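Local coordinates for uncharacterized protein (Legionella pneumophila subsp. pneumophila, PDB 4WRP) that is of unknown function but is probably an effector of this pathogen, its C-terminal DUF5617 domain present here and a RavJ-like peptidase family also represented in the full-length protein, at residues A8-W13 with R69-V74; R14-E19 with A57-I62. One frame throughout, in Å; residues are numbered along the deposited sequence. Where two conformers were deposited one is given.

Contact 1 (A8-W13 with R69-V74); sequences AYHELW and RHHVKV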
loop_
_atom_site.group_PDB
_atom_site.type_symbol
_atom_site.label_atom_id
_atom_site.label_comp_id
_atom_site.label_asym_id
_atom_site.label_seq_id
_atom_site.Cartn_x
_atom_site.Cartn_y
_atom_site.Cartn_z
ATOM N N ALA A 8 -3.579 8.645 5.839
ATOM C CA ALA A 8 -2.524 8.916 6.836
ATOM C C ALA A 8 -1.766 7.644 7.191
ATOM O O ALA A 8 -0.527 7.685 7.327
ATOM C CB ALA A 8 -3.089 9.552 8.087
ATOM N N TYR A 9 -2.469 6.511 7.312
ATOM C CA TYR A 9 -1.751 5.228 7.489
ATOM C C TYR A 9 -0.802 4.954 6.279
ATOM O O TYR A 9 0.329 4.530 6.442
ATOM C CB TYR A 9 -2.717 4.058 7.701
ATOM C CG TYR A 9 -1.972 2.752 7.777
ATOM C CD1 TYR A 9 -1.625 2.060 6.624
ATOM C CD2 TYR A 9 -1.602 2.197 9.006
ATOM C CE1 TYR A 9 -0.917 0.869 6.681
ATOM C CE2 TYR A 9 -0.889 0.988 9.075
ATOM C CZ TYR A 9 -0.554 0.334 7.906
ATOM O OH TYR A 9 0.135 -0.838 7.929
ATOM N N HIS A 10 -1.296 5.220 5.074
ATOM C CA HIS A 10 -0.519 5.000 3.876
ATOM C C HIS A 10 0.689 5.891 3.800
ATOM O O HIS A 10 1.712 5.446 3.368
ATOM C CB HIS A 10 -1.393 5.077 2.607
ATOM C CG HIS A 10 -0.646 4.792 1.360
ATOM N ND1 HIS A 10 -0.090 3.562 1.091
ATOM C CD2 HIS A 10 -0.306 5.597 0.320
ATOM C CE1 HIS A 10 0.556 3.624 -0.059
ATOM N NE2 HIS A 10 0.429 4.845 -0.548
ATOM N N GLU A 11 0.590 7.129 4.251
ATOM C CA GLU A 11 1.789 7.985 4.286
ATOM C C GLU A 11 2.881 7.404 5.217
ATOM O O GLU A 11 4.055 7.352 4.867
ATOM C CB GLU A 11 1.427 9.391 4.725
ATOM C CG GLU A 11 2.644 10.269 4.681
ATOM C CD GLU A 11 3.467 10.020 3.412
ATOM O OE1 GLU A 11 4.685 9.722 3.543
ATOM O OE2 GLU A 11 2.874 10.063 2.288
ATOM N N LEU A 12 2.486 6.930 6.395
ATOM C CA LEU A 12 3.445 6.276 7.302
ATOM C C LEU A 12 4.030 5.064 6.621
ATOM O O LEU A 12 5.251 4.826 6.671
ATOM C CB LEU A 12 2.788 5.799 8.611
ATOM C CG LEU A 12 2.247 6.785 9.619
ATOM C CD1 LEU A 12 1.914 5.965 10.861
ATOM C CD2 LEU A 12 3.238 7.938 9.922
ATOM N N TRP A 13 3.166 4.280 5.967
ATOM C CA TRP A 13 3.621 3.090 5.283
ATOM C C TRP A 13 4.633 3.420 4.177
ATOM O O TRP A 13 5.632 2.695 3.976
ATOM C CB TRP A 13 2.452 2.310 4.714
ATOM C CG TRP A 13 2.848 1.061 4.054
ATOM C CD1 TRP A 13 2.850 -0.202 4.596
ATOM C CD2 TRP A 13 3.264 0.905 2.680
ATOM N NE1 TRP A 13 3.268 -1.106 3.660
ATOM C CE2 TRP A 13 3.530 -0.457 2.481
ATOM C CE3 TRP A 13 3.439 1.795 1.610
ATOM C CZ2 TRP A 13 3.974 -0.952 1.272
ATOM C CZ3 TRP A 13 3.887 1.292 0.406
ATOM C CH2 TRP A 13 4.142 -0.057 0.243
ATOM N N ARG A 69 -5.249 -3.782 8.373
ATOM C CA ARG A 69 -5.918 -4.897 7.773
ATOM C C ARG A 69 -6.306 -4.619 6.325
ATOM O O ARG A 69 -6.008 -5.416 5.438
ATOM C CB ARG A 69 -7.140 -5.297 8.580
ATOM C CG ARG A 69 -7.747 -6.565 8.028
ATOM C CD ARG A 69 -8.921 -6.946 8.889
ATOM N NE ARG A 69 -9.978 -7.605 8.124
ATOM C CZ ARG A 69 -10.516 -8.780 8.433
ATOM N NH1 ARG A 69 -11.495 -9.273 7.681
ATOM N NH2 ARG A 69 -10.105 -9.445 9.505
ATOM N N HIS A 70 -6.951 -3.488 6.064
ATOM C CA HIS A 70 -7.363 -3.212 4.731
ATOM C C HIS A 70 -6.140 -2.855 3.866
ATOM O O HIS A 70 -6.098 -3.174 2.691
ATOM C CB HIS A 70 -8.319 -2.049 4.685
ATOM C CG HIS A 70 -8.791 -1.736 3.310
ATOM N ND1 HIS A 70 -9.670 -2.549 2.626
ATOM C CD2 HIS A 70 -8.497 -0.712 2.479
ATOM C CE1 HIS A 70 -9.919 -2.023 1.442
ATOM N NE2 HIS A 70 -9.201 -0.921 1.320
ATOM N N HIS A 71 -5.141 -2.215 4.464
ATOM C CA HIS A 71 -3.963 -1.824 3.688
ATOM C C HIS A 71 -3.199 -3.050 3.198
ATOM O O HIS A 71 -2.826 -3.127 2.046
ATOM C CB HIS A 71 -3.091 -0.935 4.498
ATOM C CG HIS A 71 -2.028 -0.266 3.703
ATOM N ND1 HIS A 71 -0.798 -0.839 3.506
ATOM C CD2 HIS A 71 -1.989 0.930 3.070
ATOM C CE1 HIS A 71 -0.051 -0.047 2.762
ATOM N NE2 HIS A 71 -0.745 1.043 2.500
ATOM N N VAL A 72 -3.040 -4.026 4.079
ATOM C CA VAL A 72 -2.505 -5.336 3.739
ATOM C C VAL A 72 -3.324 -5.996 2.616
ATOM O O VAL A 72 -2.740 -6.503 1.675
ATOM C CB VAL A 72 -2.387 -6.205 5.007
ATOM C CG1 VAL A 72 -2.260 -7.707 4.724
ATOM C CG2 VAL A 72 -1.219 -5.686 5.844
ATOM N N LYS A 73 -4.656 -5.978 2.703
ATOM C CA LYS A 73 -5.496 -6.477 1.596
ATOM C C LYS A 73 -5.136 -5.798 0.249
ATOM O O LYS A 73 -4.973 -6.471 -0.751
ATOM C CB LYS A 73 -6.954 -6.267 1.910
ATOM C CG LYS A 73 -7.943 -7.193 1.212
ATOM C CD LYS A 73 -8.234 -6.867 -0.255
ATOM C CE LYS A 73 -8.957 -5.537 -0.470
ATOM N NZ LYS A 73 -9.211 -5.246 -1.921
ATOM N N VAL A 74 -5.014 -4.474 0.222
ATOM C CA VAL A 74 -4.646 -3.790 -1.023
ATOM C C VAL A 74 -3.254 -4.219 -1.512
ATOM O O VAL A 74 -3.078 -4.519 -2.700
ATOM C CB VAL A 74 -4.759 -2.255 -0.849
ATOM C CG1 VAL A 74 -4.346 -1.525 -2.126
ATOM C CG2 VAL A 74 -6.221 -1.920 -0.484
#

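Contact 2 (R14-E19 with A57-I62); sequences RNAFQE and AKFRRI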
loop_
_atom_site.group_PDB
_atom_site.type_symbol
_atom_site.label_atom_id
_atom_site.label_comp_id
_atom_site.label_asym_id
_atom_site.label_seq_id
_atom_site.Cartn_x
_atom_site.Cartn_y
_atom_site.Cartn_z
ATOM N N ARG A 14 4.374 4.504 3.451
ATOM C CA ARG A 14 5.250 4.913 2.369
ATOM C C ARG A 14 6.664 5.238 2.881
ATOM O O ARG A 14 7.654 4.878 2.251
ATOM C CB ARG A 14 4.669 6.132 1.653
ATOM C CG ARG A 14 3.692 5.827 0.523
ATOM C CD ARG A 14 3.693 6.961 -0.504
ATOM N NE ARG A 14 3.936 8.211 0.167
ATOM C CZ ARG A 14 4.615 9.247 -0.329
ATOM N NH1 ARG A 14 5.105 9.240 -1.564
ATOM N NH2 ARG A 14 4.778 10.308 0.436
ATOM N N ASN A 15 6.738 5.946 4.003
ATOM C CA ASN A 15 8.000 6.321 4.603
ATOM C C ASN A 15 8.778 5.106 5.052
ATOM O O ASN A 15 9.987 5.027 4.809
ATOM C CB ASN A 15 7.771 7.313 5.736
ATOM C CG ASN A 15 6.995 8.539 5.277
ATOM O OD1 ASN A 15 6.145 9.082 6.011
ATOM N ND2 ASN A 15 7.243 8.962 4.033
ATOM N N ALA A 16 8.071 4.111 5.593
ATOM C CA ALA A 16 8.681 2.835 5.973
ATOM C C ALA A 16 9.217 2.124 4.725
ATOM O O ALA A 16 10.324 1.605 4.689
ATOM C CB ALA A 16 7.669 1.932 6.719
ATOM N N PHE A 17 8.387 2.078 3.710
ATOM C CA PHE A 17 8.678 1.303 2.564
ATOM C C PHE A 17 9.897 1.859 1.891
ATOM O O PHE A 17 10.765 1.064 1.460
ATOM C CB PHE A 17 7.498 1.300 1.582
ATOM C CG PHE A 17 7.794 0.645 0.296
ATOM C CD1 PHE A 17 7.899 -0.755 0.218
ATOM C CD2 PHE A 17 7.927 1.401 -0.861
ATOM C CE1 PHE A 17 8.174 -1.372 -0.980
ATOM C CE2 PHE A 17 8.202 0.776 -2.047
ATOM C CZ PHE A 17 8.341 -0.599 -2.109
ATOM N N GLN A 18 9.990 3.180 1.741
ATOM C CA GLN A 18 11.191 3.702 1.100
ATOM C C GLN A 18 12.445 3.456 1.936
ATOM O O GLN A 18 13.534 3.236 1.382
ATOM C CB GLN A 18 11.079 5.183 0.700
ATOM C CG GLN A 18 10.942 6.167 1.823
ATOM C CD GLN A 18 12.250 6.578 2.424
ATOM O OE1 GLN A 18 13.296 6.525 1.786
ATOM N NE2 GLN A 18 12.204 6.954 3.687
ATOM N N GLU A 19 12.310 3.472 3.251
ATOM C CA GLU A 19 13.462 3.203 4.099
ATOM C C GLU A 19 13.875 1.770 3.863
ATOM O O GLU A 19 15.041 1.489 3.618
ATOM C CB GLU A 19 13.194 3.451 5.589
ATOM C CG GLU A 19 14.393 3.007 6.449
ATOM C CD GLU A 19 14.341 3.441 7.910
ATOM O OE1 GLU A 19 13.604 4.398 8.241
ATOM O OE2 GLU A 19 15.076 2.835 8.739
ATOM N N ALA A 57 10.362 -5.383 10.811
ATOM C CA ALA A 57 10.383 -5.458 12.292
ATOM C C ALA A 57 10.538 -4.079 12.935
ATOM O O ALA A 57 9.860 -3.763 13.911
ATOM C CB ALA A 57 11.475 -6.392 12.770
ATOM N N LYS A 58 11.390 -3.232 12.366
ATOM C CA LYS A 58 11.577 -1.875 12.875
ATOM C C LYS A 58 10.253 -1.090 12.955
ATOM O O LYS A 58 10.109 -0.180 13.763
ATOM C CB LYS A 58 12.590 -1.117 11.983
ATOM C CG LYS A 58 12.678 0.378 12.272
ATOM C CD LYS A 58 13.862 1.046 11.589
ATOM C CE LYS A 58 13.834 2.555 11.846
ATOM N NZ LYS A 58 15.189 3.154 11.662
ATOM N N PHE A 59 9.291 -1.438 12.097
ATOM C CA PHE A 59 8.038 -0.724 11.985
ATOM C C PHE A 59 6.866 -1.547 12.494
ATOM O O PHE A 59 5.738 -1.334 12.059
ATOM C CB PHE A 59 7.806 -0.390 10.507
ATOM C CG PHE A 59 8.900 0.399 9.914
ATOM C CD1 PHE A 59 9.011 1.740 10.195
ATOM C CD2 PHE A 59 9.823 -0.187 9.105
ATOM C CE1 PHE A 59 10.039 2.493 9.659
ATOM C CE2 PHE A 59 10.844 0.552 8.569
ATOM C CZ PHE A 59 10.961 1.888 8.865
ATOM N N ARG A 60 7.134 -2.483 13.390
ATOM C CA ARG A 60 6.153 -3.473 13.861
ATOM C C ARG A 60 4.889 -2.814 14.390
ATOM O O ARG A 60 3.817 -3.401 14.363
ATOM C CB ARG A 60 6.781 -4.398 14.933
ATOM C CG ARG A 60 7.440 -3.670 16.118
ATOM C CD ARG A 60 8.626 -4.443 16.750
ATOM N NE ARG A 60 9.232 -3.785 17.933
ATOM C CZ ARG A 60 10.111 -2.767 17.923
ATOM N NH1 ARG A 60 10.523 -2.213 16.794
ATOM N NH2 ARG A 60 10.589 -2.285 19.071
ATOM N N ARG A 61 5.041 -1.573 14.843
ATOM C CA ARG A 61 3.953 -0.753 15.341
ATOM C C ARG A 61 2.812 -0.556 14.319
ATOM O O ARG A 61 1.637 -0.532 14.692
ATOM C CB ARG A 61 4.510 0.618 15.759
ATOM C CG ARG A 61 3.485 1.492 16.445
ATOM C CD ARG A 61 4.105 2.574 17.313
ATOM N NE ARG A 61 3.148 3.656 17.575
ATOM C CZ ARG A 61 3.383 4.705 18.358
ATOM N NH1 ARG A 61 2.448 5.631 18.506
ATOM N NH2 ARG A 61 4.549 4.838 18.993
ATOM N N ILE A 62 3.139 -0.443 13.038
ATOM C CA ILE A 62 2.081 -0.215 12.053
ATOM C C ILE A 62 1.104 -1.374 11.908
ATOM O O ILE A 62 -0.028 -1.152 11.514
ATOM C CB ILE A 62 2.619 0.225 10.676
ATOM C CG1 ILE A 62 3.365 -0.910 9.974
ATOM C CG2 ILE A 62 3.482 1.464 10.852
ATOM C CD1 ILE A 62 3.958 -0.481 8.643
#

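Contact 1 (A8-W13 with R69-V74)
H71 reaches from helix 68-83 into a nook formed by three aromatic side chains of helix 6-21: Y9, H10 and W13. It has the largest surface buried here, and each of the three meets a different part of its imidazole. Y9 turns the edge of its ring to one face of the imidazole, with CE1 of Y9 3.4 Å from CG of H71 and the planes steeply inclined. W13 works the other way round: here the imidazole supplies the edge, and CE1 of H71 comes down over the five-membered ring of the indole, 3.4 Å from CG of W13. The third partner lies rim to rim with H71, where ND1 of H10 and NE2 of H71 share a nearly straight hydrogen bond of 3.0 Å (164°). Either histidine could donate, but one must carry the proton at this position. With CG anti to the backbone N (chi1 -168°), H71 spans the gap between the helices, the axes of segments 8-13 and 69-74 approaching to 11.0 Å. Its second nitrogen, ND1, bonds to the hydroxyl of Y48, which also bonds OH of Y9, while NE2 of H10 is held by the backbone O of D98. Both nitrogens of each histidine are thus engaged, which should fix the flip and tilt of these buried rings. The short helix segments cross at -62°, and their meeting point is an aromatic cluster with a histidine-histidine hydrogen bond in the core of a small all-helical domain.

Contact 2 (R14-E19 with A57-I62)
A16 sets its methyl group squarely over the middle of the F59 ring. CB of A16 stands 3.6 Å from the centroid of the F59 ring and only 5° off the ring normal, a CH-pi contact in which the six ring carbons lie at almost equal distances from the methyl. The aromatic side chain gets there with CG anti to its own carbonyl carbon (chi1 -57°), which presents a face to helix 6-21. Its opposite face is covered by its sequence neighbour: CG of K58 sits over the centre, 4.0 Å above the plane, and the phenyl is sandwiched between a methyl from the helix and a methylene from its own loop. With this sandwich as its core, the contact pins the long connection between helices 34-49 and 68-83, where a 3-10 turn forms at residues 57-58, onto one flank of helix 6-21 in the all-helical DUF5617 domain. I20 also packs on F59 from the helix, and W56, next to this turn, touches the buried A16.

E19 approaches F59 at the rim. Its OE1 lies in the ring plane, 3.7 Å from CZ of F59, and the carboxylate plane is turned 82° from that of the phenyl; the negative oxygen thereby faces the ring's hydrogen-bearing edge, which is probably the electrostatically kinder side. OE2 of the same carboxylate takes a salt bridge from NZ of the solvent-exposed K58 at 2.9 Å, using the syn lone pair. The side chains of K58 and E19, both extended, meet at about a right angle, and the lysine's CE comes within 3.4 Å of OE2 of E19.

In the fold
Both contacts use helix 6-21, contact 1 its first half and contact 2 the turns that follow, and their centres lie about 11 Å apart. Along the chain the outer pair, 8-13 with 69-74, encloses the inner pair, 14-19 with 57-62, within one DUF5617 region. Contact 1 is deep, about 5 Å from the centre of the chain; contact 2 lies farther out, at about 12 Å. I62 bridges them: its O is 3.4 Å from CE2 of Y9, and it also packs near W13. Helix 6-21 thus anchors both helix 68-83 and the loop before it in the helical core.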